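Local coordinates for Cwp19 (Clostridioides difficile, PDB 5OQ3), which is a cell-wall protein whose glycoside hydrolase TIM-barrel domain, the part described here, probably cleaves peptidoglycan; the whole protein may also have amidase activity, at residues A[59-64]-A[365-370]; A[110-113]-A[118-121]; A[173-178]-A[187-192]; A[291-296]-A[303-308]. One frame throughout, in Å; residues are numbered along the deposited sequence. Where two conformers were deposited one is given.

All four contacts belong to one eight-stranded parallel (beta/alpha)8 barrel. Contacts 2, 3 and 4 follow one another along the chain, and the two segments of contact 1 bracket them all, bringing helix 47-63 from the start of the barrel against helix 364-369 from its end. Contacts 2 and 3 tie helices to the neighbouring strands 118-123 and 186-189; their centres lie about 15 Å apart, and Ala-121 O probably accepts a hydrogen bond from His-188 N at 2.8 Å. Contact 4 belongs to a loop and helix after strand 286-287, with its centre about 30 Å from that of contact 2. Together they sample the barrel's outer helical layer and its closure.

Contact 1 (A[59-64]-A[365-370]); sequences DKLKSV and KDIANS
At the seam of the TIM barrel, Lys-60, Leu-61 and Val-64, at the C-terminal end of helix 47-63, meet Ile-367 and Ala-368 of the short helix 364-369. The two segments have their nearest CA atoms at Lys-60 and Ala-368, 6.1 Å apart. Ile-367 carries the apolar part. Its CD1 methyl touches Leu-61 CD2 at 3.8 Å, the two side chains crossing at about a right angle. The other branch, CG2, stands anti to the backbone N (chi1 of -64° for CG1) and meets Val-64 CG2 at 3.8 Å, while also brushing Leu-61 CD2. That one leucine methyl is therefore lodged against both branches of the isoleucine.

The fold explains the pairing across three hundred residues: helix 47-63 follows the first strand, 27-32, and helix 364-369 follows the last, 356-361, and these two strands are neighbours in the closed sheet. Leu-61 reaches inward to Ala-30 and Ile-32 of the first strand, and Leu-377 of helix 371-381 packs on Ile-367.

At the solvent side, Lys-60 starts with CG anti to its own N (chi1 -160°) and then bends at each further bond, bringing the ammonium group to Ala-368. Lys-60 was deposited in two conformers and this is one of them, so the polar link is doubtful in detail. NZ makes a weak hydrogen bond to Ala-368 O at 3.3 Å; a water accepts from Lys-60 NZ at 2.7 Å and donates to Ala-368 O at 3.2 Å, bridging the same pair. Within segment 59-64, Ser-63 OG donates to Lys-60 O at 2.7 Å, with OG tilted 21° from the carbonyl plane.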
loop_
_atom_site.group_PDB
_atom_site.type_symbol
_atom_site.label_atom_id
_atom_site.label_comp_id
_atom_site.label_asym_id
_atom_site.label_seq_id
_atom_site.Cartn_x
_atom_site.Cartn_y
_atom_site.Cartn_z
ATOM N N ASP A 59 -20.050 -1.828 7.262
ATOM C CA ASP A 59 -21.330 -1.137 7.266
ATOM C C ASP A 59 -21.141 0.373 7.451
ATOM O O ASP A 59 -21.792 1.167 6.790
ATOM C CB ASP A 59 -22.237 -1.640 8.402
ATOM C CG ASP A 59 -22.790 -3.036 8.184
ATOM O OD1 ASP A 59 -22.828 -3.522 7.033
ATOM O OD2 ASP A 59 -23.262 -3.610 9.198
ATOM N N LYS A 60 -20.243 0.755 8.341
ATOM C CA LYS A 60 -20.009 2.164 8.599
ATOM C C LYS A 60 -19.360 2.820 7.344
ATOM O O LYS A 60 -19.771 3.900 6.935
ATOM C CB LYS A 60 -19.151 2.326 9.858
ATOM C CG LYS A 60 -19.216 3.696 10.530
ATOM C CD LYS A 60 -20.464 3.915 11.396
ATOM C CE LYS A 60 -20.463 3.221 12.775
ATOM N NZ LYS A 60 -19.538 3.811 13.794
ATOM N N LEU A 61 -18.408 2.138 6.709
ATOM C CA LEU A 61 -17.789 2.690 5.497
ATOM C C LEU A 61 -18.815 2.852 4.367
ATOM O O LEU A 61 -18.873 3.894 3.729
ATOM C CB LEU A 61 -16.643 1.798 5.058
ATOM C CG LEU A 61 -15.474 1.628 6.036
ATOM C CD1 LEU A 61 -14.480 0.599 5.513
ATOM C CD2 LEU A 61 -14.808 2.958 6.304
ATOM N N LYS A 62 -19.638 1.825 4.162
ATOM C CA LYS A 62 -20.619 1.886 3.102
ATOM C C LYS A 62 -21.571 3.060 3.341
ATOM O O LYS A 62 -21.976 3.765 2.415
ATOM C CB LYS A 62 -21.376 0.579 2.952
ATOM C CG LYS A 62 -22.407 0.705 1.866
ATOM C CD LYS A 62 -22.895 -0.566 1.290
ATOM C CE LYS A 62 -23.705 -0.283 0.036
ATOM N NZ LYS A 62 -24.481 -1.498 -0.298
ATOM N N SER A 63 -21.928 3.259 4.611
ATOM C CA SER A 63 -22.870 4.317 4.972
ATOM C C SER A 63 -22.439 5.728 4.600
ATOM O O SER A 63 -23.307 6.607 4.476
ATOM C CB SER A 63 -23.231 4.290 6.470
ATOM O OG SER A 63 -22.227 4.911 7.270
ATOM N N VAL A 64 -21.138 5.948 4.410
ATOM C CA VAL A 64 -20.633 7.279 4.012
ATOM C C VAL A 64 -20.228 7.368 2.564
ATOM O O VAL A 64 -19.697 8.387 2.141
ATOM C CB VAL A 64 -19.509 7.798 4.929
ATOM C CG1 VAL A 64 -19.978 7.739 6.377
ATOM C CG2 VAL A 64 -18.179 7.043 4.744
ATOM N N LYS A 365 -10.465 3.270 10.300
ATOM C CA LYS A 365 -10.842 3.582 11.675
ATOM C C LYS A 365 -11.204 5.054 11.860
ATOM O O LYS A 365 -11.991 5.410 12.752
ATOM C CB LYS A 365 -9.728 3.182 12.648
ATOM C CG LYS A 365 -8.447 4.010 12.609
ATOM C CD LYS A 365 -7.504 3.494 13.702
ATOM C CE LYS A 365 -6.110 4.076 13.610
ATOM N NZ LYS A 365 -6.100 5.539 13.861
ATOM N N ASP A 366 -10.542 5.919 11.082
ATOM C CA ASP A 366 -10.792 7.351 11.264
ATOM C C ASP A 366 -12.197 7.733 10.835
ATOM O O ASP A 366 -12.826 8.563 11.449
ATOM C CB ASP A 366 -9.746 8.166 10.517
ATOM C CG ASP A 366 -8.367 7.945 11.060
ATOM O OD1 ASP A 366 -8.114 8.219 12.251
ATOM O OD2 ASP A 366 -7.493 7.517 10.289
ATOM N N ILE A 367 -12.677 7.079 9.781
ATOM C CA ILE A 367 -14.065 7.239 9.385
ATOM C C ILE A 367 -14.997 6.652 10.455
ATOM O O ILE A 367 -15.963 7.326 10.877
ATOM C CB ILE A 367 -14.318 6.551 8.025
ATOM C CG1 ILE A 367 -13.511 7.232 6.917
ATOM C CG2 ILE A 367 -15.799 6.620 7.666
ATOM C CD1 ILE A 367 -13.455 6.488 5.598
ATOM N N ALA A 368 -14.707 5.418 10.859
ATOM C CA ALA A 368 -15.551 4.746 11.871
ATOM C C ALA A 368 -15.672 5.513 13.191
ATOM O O ALA A 368 -16.737 5.502 13.805
ATOM C CB ALA A 368 -15.061 3.319 12.118
ATOM N N ASN A 369 -14.581 6.158 13.609
ATOM C CA ASN A 369 -14.501 6.762 14.953
ATOM C C ASN A 369 -14.922 8.229 14.995
ATOM O O ASN A 369 -14.958 8.814 16.068
ATOM C CB ASN A 369 -13.068 6.674 15.525
ATOM C CG ASN A 369 -12.603 5.249 15.777
ATOM O OD1 ASN A 369 -13.399 4.318 15.778
ATOM N ND2 ASN A 369 -11.283 5.072 15.951
ATOM N N SER A 370 -15.208 8.839 13.844
ATOM C CA SER A 370 -15.524 10.266 13.787
ATOM C C SER A 370 -16.858 10.568 13.085
ATOM O O SER A 370 -17.006 10.370 11.873
ATOM C CB SER A 370 -14.422 11.002 13.064
ATOM O OG SER A 370 -14.808 12.360 12.873
HETATM O O HOH W 1 -19.750 6.399 14.540
#

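Contact 2 (A[110-113]-A[118-121])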
loop_
_atom_site.group_PDB
_atom_site.type_symbol
_atom_site.label_atom_id
_atom_site.label_comp_id
_atom_site.label_asym_id
_atom_site.label_seq_id
_atom_site.Cartn_x
_atom_site.Cartn_y
_atom_site.Cartn_z
ATOM N N GLU A 110 -16.231 -11.974 0.578
ATOM C CA GLU A 110 -17.632 -12.237 0.316
ATOM C C GLU A 110 -18.513 -11.187 1.009
ATOM O O GLU A 110 -19.537 -10.772 0.437
ATOM C CB GLU A 110 -18.032 -13.653 0.699
ATOM C CG GLU A 110 -17.427 -14.708 -0.226
ATOM C CD GLU A 110 -17.659 -16.147 0.126
ATOM O OE1 GLU A 110 -18.093 -16.462 1.223
ATOM O OE2 GLU A 110 -17.381 -17.008 -0.773
ATOM N N GLU A 111 -18.107 -10.723 2.194
ATOM C CA GLU A 111 -18.887 -9.725 2.859
ATOM C C GLU A 111 -18.770 -8.344 2.217
ATOM O O GLU A 111 -19.743 -7.569 2.222
ATOM C CB GLU A 111 -18.483 -9.666 4.346
ATOM C CG GLU A 111 -18.877 -10.952 5.102
ATOM C CD GLU A 111 -20.376 -11.206 5.242
ATOM O OE1 GLU A 111 -21.123 -10.223 5.282
ATOM O OE2 GLU A 111 -20.771 -12.407 5.297
ATOM N N ALA A 112 -17.604 -8.008 1.648
ATOM C CA ALA A 112 -17.503 -6.813 0.834
ATOM C C ALA A 112 -18.404 -6.902 -0.381
ATOM O O ALA A 112 -19.174 -5.982 -0.673
ATOM C CB ALA A 112 -16.028 -6.543 0.421
ATOM N N HIS A 113 -18.348 -8.034 -1.077
ATOM C CA HIS A 113 -19.130 -8.140 -2.285
ATOM C C HIS A 113 -20.647 -8.113 -2.059
ATOM O O HIS A 113 -21.388 -7.548 -2.868
ATOM C CB HIS A 113 -18.732 -9.384 -3.023
ATOM C CG HIS A 113 -17.376 -9.273 -3.669
ATOM N ND1 HIS A 113 -16.713 -10.363 -4.213
ATOM C CD2 HIS A 113 -16.568 -8.203 -3.878
ATOM C CE1 HIS A 113 -15.586 -9.949 -4.771
ATOM N NE2 HIS A 113 -15.473 -8.641 -4.585
ATOM N N GLU A 118 -15.996 -3.261 -3.776
ATOM C CA GLU A 118 -14.849 -3.941 -4.339
ATOM C C GLU A 118 -13.808 -4.199 -3.254
ATOM O O GLU A 118 -13.801 -3.533 -2.193
ATOM C CB GLU A 118 -14.231 -3.131 -5.486
ATOM C CG GLU A 118 -15.206 -2.795 -6.599
ATOM C CD GLU A 118 -15.148 -3.708 -7.761
ATOM O OE1 GLU A 118 -14.046 -3.985 -8.252
ATOM O OE2 GLU A 118 -16.218 -4.079 -8.273
ATOM N N PHE A 119 -12.979 -5.200 -3.515
ATOM C CA PHE A 119 -11.994 -5.663 -2.553
ATOM C C PHE A 119 -10.636 -5.683 -3.237
ATOM O O PHE A 119 -10.411 -6.425 -4.201
ATOM C CB PHE A 119 -12.343 -7.075 -2.074
ATOM C CG PHE A 119 -11.449 -7.550 -0.970
ATOM C CD1 PHE A 119 -10.206 -8.094 -1.247
ATOM C CD2 PHE A 119 -11.853 -7.445 0.364
ATOM C CE1 PHE A 119 -9.381 -8.515 -0.242
ATOM C CE2 PHE A 119 -11.018 -7.881 1.381
ATOM C CZ PHE A 119 -9.792 -8.425 1.069
ATOM N N HIS A 120 -9.703 -4.889 -2.758
ATOM C CA HIS A 120 -8.307 -4.896 -3.219
ATOM C C HIS A 120 -7.449 -5.496 -2.099
ATOM O O HIS A 120 -7.453 -5.027 -0.980
ATOM C CB HIS A 120 -7.791 -3.513 -3.574
ATOM C CG HIS A 120 -8.443 -2.917 -4.780
ATOM N ND1 HIS A 120 -7.838 -1.930 -5.529
ATOM C CD2 HIS A 120 -9.628 -3.177 -5.392
ATOM C CE1 HIS A 120 -8.634 -1.601 -6.527
ATOM N NE2 HIS A 120 -9.726 -2.329 -6.467
ATOM N N ALA A 121 -6.722 -6.558 -2.416
ATOM C CA ALA A 121 -5.781 -7.204 -1.504
ATOM C C ALA A 121 -4.476 -6.433 -1.485
ATOM O O ALA A 121 -3.813 -6.301 -2.530
ATOM C CB ALA A 121 -5.545 -8.639 -1.949
#
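Asp-185 OD2 is gripped from both sides of this contact: it is hydrogen-bonded to NE2 of His-113 on the helix and to the backbone N of Phe-119 on the strand. The carboxylate oxygen thus bridges the two segments, which make no hydrogen bond to each other directly, and it probably favours a proton on NE2. The setting is the second half of a beta-alpha-beta crossover of the TIM barrel. Helix 104-114 comes after strand 68-74, and a short turn returns the chain into strand 118-123, which lies parallel to strand 68-74 as its neighbour in the sheet. The turn is tight enough that His-113 and Glu-118 have CA atoms only 6.3 Å apart.

On the helix, the end of the His-113 ring comes nearer the strand, where NE2 bonds Asp-185 and lies 4.3 Å from Phe-119 CB, an oblique approach. Glu-118 sets off from the strand away from the helix, and its OE2 stays 5.9 Å from His-113 NE2, too far for a salt bridge.

Phe-119 directs its CB at the helix, but with CG anti to the backbone N (chi1 -174°) the ring is carried onward, away from segment 110-113 and into the layer between sheet and helices. There Leu-105, Leu-108 and Ile-109 of the same helix touch it, along with Tyr-54 of helix 47-63 and Val-71 of strand 68-74. Of the helical segment itself, Ala-112 is what reaches the ring. The small CB of Ala-112 lies near the plane of the phenyl group, at its edge, 4.3 Å from Phe-119 CD2.

Contact 3 (A[173-178]-A[187-192]); sequences DSIAEV and VHFDDY
Segment 173-178 is regular helix, and segment 187-192 runs as extended strand through Phe-189 before leaving the sheet as loop. The backbones keep a full side-chain layer between them: the closest CA atoms, those of Ile-175 and Val-187, are 8.0 Å apart, and no hydrogen bond crosses. Ile-175 fills the gap with both of its branches, and its contacts are those of one of two deposited conformers. Its CG2 methyl, anti to the backbone N, sits against the fork of Val-187, 3.9 Å from Val-187 CG1 and 4.1 Å from Val-187 CG2. The other branch leaves beside the backbone N (chi1 -66°) and extends to place CD1 in the plane of the Phe-189 ring, at its edge; the two side chains approach from opposite directions. The modelled separation of Ile-175 CD1 from Phe-189 CZ, 3.2 Å, is shorter than comfortable packing and is doubtful.

This is the helix-to-sheet layer of the TIM barrel. Helix 165-181 lies outside, and strand 186-189 is hydrogen-bonded into the parallel sheet between strands 118-123 and 241-244. Phe-123 of the former touches Ile-175, Val-187 and Phe-189 alike, while helix 214-236 borders the same three through Val-229, Ile-233 and Leu-226 respectively.

Between Val-187 and Phe-189, His-188 turns the opposite way, into the barrel, where its ND1 is hydrogen-bonded to Tyr-286 OH. Past the strand, Asp-190 and Asp-191 stand at its C-terminal end, the end where barrel glycosidases generally carry their active sites.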
loop_
_atom_site.group_PDB
_atom_site.type_symbol
_atom_site.label_atom_id
_atom_site.label_comp_id
_atom_site.label_asym_id
_atom_site.label_seq_id
_atom_site.Cartn_x
_atom_site.Cartn_y
_atom_site.Cartn_z
ATOM N N ASP A 173 4.976 -15.076 -7.042
ATOM C CA ASP A 173 4.269 -16.307 -6.749
ATOM C C ASP A 173 3.346 -16.168 -5.549
ATOM O O ASP A 173 2.293 -16.784 -5.498
ATOM C CB ASP A 173 5.300 -17.441 -6.524
ATOM C CG ASP A 173 6.047 -17.851 -7.805
ATOM O OD1 ASP A 173 5.610 -17.470 -8.938
ATOM O OD2 ASP A 173 7.105 -18.535 -7.687
ATOM N N SER A 174 3.768 -15.376 -4.563
ATOM C CA SER A 174 2.946 -15.141 -3.373
ATOM C C SER A 174 1.639 -14.413 -3.744
ATOM O O SER A 174 0.563 -14.783 -3.261
ATOM C CB SER A 174 3.722 -14.301 -2.357
ATOM O OG SER A 174 4.826 -14.965 -1.746
ATOM N N ILE A 175 1.741 -13.442 -4.632
ATOM C CA ILE A 175 0.546 -12.760 -5.099
ATOM C C ILE A 175 -0.316 -13.626 -6.006
ATOM O O ILE A 175 -1.555 -13.630 -5.879
ATOM C CB ILE A 175 0.962 -11.446 -5.742
ATOM C CG1 ILE A 175 1.533 -10.585 -4.617
ATOM C CG2 ILE A 175 -0.231 -10.788 -6.415
ATOM C CD1 ILE A 175 2.384 -9.494 -5.154
ATOM N N ALA A 176 0.347 -14.399 -6.865
ATOM C CA ALA A 176 -0.381 -15.256 -7.812
ATOM C C ALA A 176 -1.266 -16.255 -7.068
ATOM O O ALA A 176 -2.345 -16.587 -7.561
ATOM C CB ALA A 176 0.556 -15.960 -8.726
ATOM N N GLU A 177 -0.793 -16.743 -5.919
ATOM C CA GLU A 177 -1.595 -17.688 -5.135
ATOM C C GLU A 177 -2.946 -17.060 -4.746
ATOM O O GLU A 177 -4.001 -17.684 -4.798
ATOM C CB GLU A 177 -0.827 -18.106 -3.860
ATOM C CG GLU A 177 -1.543 -19.083 -2.930
ATOM C CD GLU A 177 -0.729 -19.410 -1.686
ATOM O OE1 GLU A 177 -0.256 -18.483 -0.957
ATOM O OE2 GLU A 177 -0.588 -20.594 -1.400
ATOM N N VAL A 178 -2.874 -15.811 -4.316
ATOM C CA VAL A 178 -4.071 -15.110 -3.884
ATOM C C VAL A 178 -4.996 -14.809 -5.087
ATOM O O VAL A 178 -6.207 -15.014 -5.008
ATOM C CB VAL A 178 -3.718 -13.836 -3.143
ATOM C CG1 VAL A 178 -4.958 -13.022 -2.809
ATOM C CG2 VAL A 178 -2.949 -14.149 -1.885
ATOM N N VAL A 187 -5.133 -5.940 -6.732
ATOM C CA VAL A 187 -3.901 -6.148 -5.931
ATOM C C VAL A 187 -3.281 -4.764 -5.740
ATOM O O VAL A 187 -3.187 -4.002 -6.698
ATOM C CB VAL A 187 -2.938 -7.112 -6.696
ATOM C CG1 VAL A 187 -1.570 -7.148 -6.025
ATOM C CG2 VAL A 187 -3.572 -8.490 -6.877
ATOM N N HIS A 188 -2.879 -4.480 -4.500
ATOM C CA HIS A 188 -2.399 -3.181 -4.107
ATOM C C HIS A 188 -1.084 -3.311 -3.325
ATOM O O HIS A 188 -1.006 -4.140 -2.389
ATOM C CB HIS A 188 -3.439 -2.562 -3.190
ATOM C CG HIS A 188 -3.143 -1.175 -2.694
ATOM N ND1 HIS A 188 -3.653 -0.057 -3.313
ATOM C CD2 HIS A 188 -2.486 -0.743 -1.602
ATOM C CE1 HIS A 188 -3.291 1.017 -2.630
ATOM N NE2 HIS A 188 -2.580 0.632 -1.590
ATOM N N PHE A 189 -0.071 -2.515 -3.682
ATOM C CA PHE A 189 1.124 -2.333 -2.834
ATOM C C PHE A 189 1.095 -0.908 -2.303
ATOM O O PHE A 189 0.728 0.011 -3.035
ATOM C CB PHE A 189 2.455 -2.507 -3.623
ATOM C CG PHE A 189 2.742 -3.906 -4.142
ATOM C CD1 PHE A 189 1.960 -5.041 -3.868
ATOM C CD2 PHE A 189 3.876 -4.088 -4.882
ATOM C CE1 PHE A 189 2.295 -6.296 -4.369
ATOM C CE2 PHE A 189 4.230 -5.339 -5.346
ATOM C CZ PHE A 189 3.448 -6.426 -5.098
ATOM N N ASP A 190 1.520 -0.743 -1.047
ATOM C CA ASP A 190 1.694 0.587 -0.491
ATOM C C ASP A 190 3.119 1.080 -0.723
ATOM O O ASP A 190 3.744 0.734 -1.746
ATOM C CB ASP A 190 1.193 0.679 0.957
ATOM C CG ASP A 190 1.959 -0.180 1.931
ATOM O OD1 ASP A 190 2.289 -1.336 1.569
ATOM O OD2 ASP A 190 2.131 0.226 3.108
ATOM N N ASP A 191 3.668 1.908 0.155
ATOM C CA ASP A 191 4.748 2.806 -0.219
ATOM C C ASP A 191 6.144 2.342 0.186
ATOM O O ASP A 191 7.094 3.102 -0.021
ATOM C CB ASP A 191 4.481 4.201 0.383
ATOM C CG ASP A 191 4.224 4.178 1.903
ATOM O OD1 ASP A 191 3.209 3.583 2.390
ATOM O OD2 ASP A 191 5.057 4.764 2.626
ATOM N N TYR A 192 6.288 1.109 0.680
ATOM C CA TYR A 192 7.567 0.636 1.189
ATOM C C TYR A 192 8.294 -0.184 0.129
ATOM O O TYR A 192 7.783 -1.195 -0.366
ATOM C CB TYR A 192 7.435 -0.142 2.494
ATOM C CG TYR A 192 6.793 0.637 3.605
ATOM C CD1 TYR A 192 7.510 1.606 4.300
ATOM C CD2 TYR A 192 5.464 0.425 3.960
ATOM C CE1 TYR A 192 6.923 2.328 5.319
ATOM C CE2 TYR A 192 4.868 1.153 4.988
ATOM C CZ TYR A 192 5.610 2.078 5.662
ATOM O OH TYR A 192 5.015 2.795 6.663
#

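Contact 4 (A[291-296]-A[303-308]); sequences LYWPIG and SKLVAW
Leu-305 can be followed outward from helix 302-313 into the loop 291-296. Its CB already touches the loop: Leu-291 CD2 and Leu-291 CD1 both lie 4.0 Å from it. From there CG swings beside the backbone N, anti to the carbonyl carbon (chi1 -77°), and the CD1 branch goes on past the leucine to the indole of Trp-293. Leu-305 CD1 meets the six-membered ring at an oblique angle, 3.6 Å from Trp-293 CZ3, with CE3 almost as close.

Both Leu-291 methyls touch Leu-305 CB, and CD1 goes on to the next helix residue. Leu-291 CD1 reaches Val-306 CG1 at 3.7 Å and lies 3.9 Å from the backbone Val-306 N, so this methyl also lies against the helix backbone.

Tyr-292 is the centre of an inverse gamma turn, with a weak 2.9 Å bond from Trp-293 N to Leu-291 O. Either side of Tyr-292, Leu-291 and Trp-293 both point their CB at the helix, while the Tyr-292 ring goes elsewhere, edge-to-face with Tyr-327. Farther along, Ile-295 lies loosely against the first turn of the helix, its CG1 4.3 Å from Ser-303 N. Asp-301 OD1 binds both Gly-296 N and Ser-303 N, joining loop and helix start by one oxygen; Gly-296 has a positive phi (89°), which suits glycine.

Loop 291-296 is part of the beta-to-alpha connection between the sixth strand, 286-287, and helix 302-313, on the C-terminal side of the TIM barrel where these loops gather.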
loop_
_atom_site.group_PDB
_atom_site.type_symbol
_atom_site.label_atom_id
_atom_site.label_comp_id
_atom_site.label_asym_id
_atom_site.label_seq_id
_atom_site.Cartn_x
_atom_site.Cartn_y
_atom_site.Cartn_z
ATOM N N LEU A 291 -0.888 12.017 -0.381
ATOM C CA LEU A 291 -0.829 13.462 -0.192
ATOM C C LEU A 291 -1.352 13.819 1.166
ATOM O O LEU A 291 -2.336 14.562 1.318
ATOM C CB LEU A 291 -1.594 14.174 -1.321
ATOM C CG LEU A 291 -1.156 13.830 -2.756
ATOM C CD1 LEU A 291 -1.829 14.814 -3.726
ATOM C CD2 LEU A 291 0.344 13.821 -2.944
ATOM N N TYR A 292 -0.601 13.401 2.175
ATOM C CA TYR A 292 -1.046 13.539 3.550
ATOM C C TYR A 292 -0.580 14.856 4.156
ATOM O O TYR A 292 0.034 14.885 5.234
ATOM C CB TYR A 292 -0.553 12.337 4.377
ATOM C CG TYR A 292 -0.920 10.948 3.900
ATOM C CD1 TYR A 292 -2.014 10.705 3.076
ATOM C CD2 TYR A 292 -0.217 9.853 4.367
ATOM C CE1 TYR A 292 -2.371 9.415 2.728
ATOM C CE2 TYR A 292 -0.558 8.564 3.994
ATOM C CZ TYR A 292 -1.665 8.347 3.197
ATOM O OH TYR A 292 -2.033 7.076 2.832
ATOM N N TRP A 293 -0.937 15.951 3.489
ATOM C CA TRP A 293 -0.569 17.263 3.931
ATOM C C TRP A 293 -1.754 18.211 3.711
ATOM O O TRP A 293 -2.580 17.994 2.830
ATOM C CB TRP A 293 0.600 17.782 3.103
ATOM C CG TRP A 293 1.866 16.967 3.261
ATOM C CD1 TRP A 293 2.687 16.909 4.369
ATOM C CD2 TRP A 293 2.463 16.110 2.287
ATOM N NE1 TRP A 293 3.745 16.080 4.135
ATOM C CE2 TRP A 293 3.643 15.581 2.863
ATOM C CE3 TRP A 293 2.142 15.763 0.971
ATOM C CZ2 TRP A 293 4.489 14.727 2.168
ATOM C CZ3 TRP A 293 2.972 14.895 0.290
ATOM C CH2 TRP A 293 4.123 14.371 0.894
ATOM N N PRO A 294 -1.809 19.306 4.470
ATOM C CA PRO A 294 -2.791 20.361 4.234
ATOM C C PRO A 294 -2.524 21.180 2.987
ATOM O O PRO A 294 -1.383 21.326 2.532
ATOM C CB PRO A 294 -2.678 21.267 5.466
ATOM C CG PRO A 294 -1.842 20.529 6.418
ATOM C CD PRO A 294 -0.991 19.595 5.653
ATOM N N ILE A 295 -3.599 21.766 2.466
ATOM C CA ILE A 295 -3.487 22.855 1.497
ATOM C C ILE A 295 -2.703 23.997 2.124
ATOM O O ILE A 295 -2.935 24.336 3.258
ATOM C CB ILE A 295 -4.904 23.293 1.045
ATOM C CG1 ILE A 295 -5.490 22.180 0.180
ATOM C CG2 ILE A 295 -4.871 24.599 0.266
ATOM C CD1 ILE A 295 -6.987 22.263 -0.052
ATOM N N GLY A 296 -1.763 24.550 1.386
ATOM C CA GLY A 296 -0.947 25.702 1.845
ATOM C C GLY A 296 0.319 25.348 2.601
ATOM O O GLY A 296 1.045 26.241 3.017
ATOM N N SER A 303 -2.278 21.462 -2.658
ATOM C CA SER A 303 -2.829 22.016 -3.888
ATOM C C SER A 303 -1.821 21.934 -5.062
ATOM O O SER A 303 -2.233 21.712 -6.207
ATOM C CB SER A 303 -3.333 23.441 -3.653
ATOM O OG SER A 303 -2.273 24.359 -3.558
ATOM N N LYS A 304 -0.536 22.099 -4.794
ATOM C CA LYS A 304 0.490 21.983 -5.839
ATOM C C LYS A 304 0.649 20.534 -6.249
ATOM O O LYS A 304 0.792 20.213 -7.443
ATOM C CB LYS A 304 1.839 22.536 -5.342
ATOM C CG LYS A 304 1.792 24.044 -5.125
ATOM C CD LYS A 304 3.166 24.605 -4.799
ATOM C CE LYS A 304 3.125 26.119 -4.750
ATOM N NZ LYS A 304 4.360 26.633 -4.120
ATOM N N LEU A 305 0.584 19.639 -5.268
ATOM C CA LEU A 305 0.783 18.240 -5.568
ATOM C C LEU A 305 -0.360 17.611 -6.345
ATOM O O LEU A 305 -0.101 16.762 -7.220
ATOM C CB LEU A 305 1.116 17.484 -4.283
ATOM C CG LEU A 305 2.577 17.712 -3.820
ATOM C CD1 LEU A 305 2.740 17.383 -2.340
ATOM C CD2 LEU A 305 3.543 16.931 -4.721
ATOM N N VAL A 306 -1.612 17.965 -6.065
ATOM C CA VAL A 306 -2.695 17.399 -6.876
ATOM C C VAL A 306 -2.500 17.774 -8.354
ATOM O O VAL A 306 -2.700 16.945 -9.228
ATOM C CB VAL A 306 -4.114 17.743 -6.365
ATOM C CG1 VAL A 306 -4.447 17.029 -5.075
ATOM C CG2 VAL A 306 -4.369 19.217 -6.262
ATOM N N ALA A 307 -2.104 19.003 -8.613
ATOM C CA ALA A 307 -1.841 19.454 -9.983
ATOM C C ALA A 307 -0.688 18.718 -10.642
ATOM O O ALA A 307 -0.753 18.317 -11.807
ATOM C CB ALA A 307 -1.609 20.944 -10.012
ATOM N N TRP A 308 0.372 18.543 -9.869
ATOM C CA TRP A 308 1.561 17.872 -10.377
ATOM C C TRP A 308 1.253 16.418 -10.757
ATOM O O TRP A 308 1.622 15.948 -11.847
ATOM C CB TRP A 308 2.723 17.968 -9.347
ATOM C CG TRP A 308 4.007 17.447 -9.935
ATOM C CD1 TRP A 308 4.911 18.170 -10.680
ATOM C CD2 TRP A 308 4.521 16.080 -9.869
ATOM N NE1 TRP A 308 5.942 17.348 -11.060
ATOM C CE2 TRP A 308 5.738 16.072 -10.590
ATOM C CE3 TRP A 308 4.067 14.903 -9.273
ATOM C CZ2 TRP A 308 6.489 14.943 -10.755
ATOM C CZ3 TRP A 308 4.819 13.786 -9.414
ATOM C CH2 TRP A 308 6.024 13.803 -10.159
#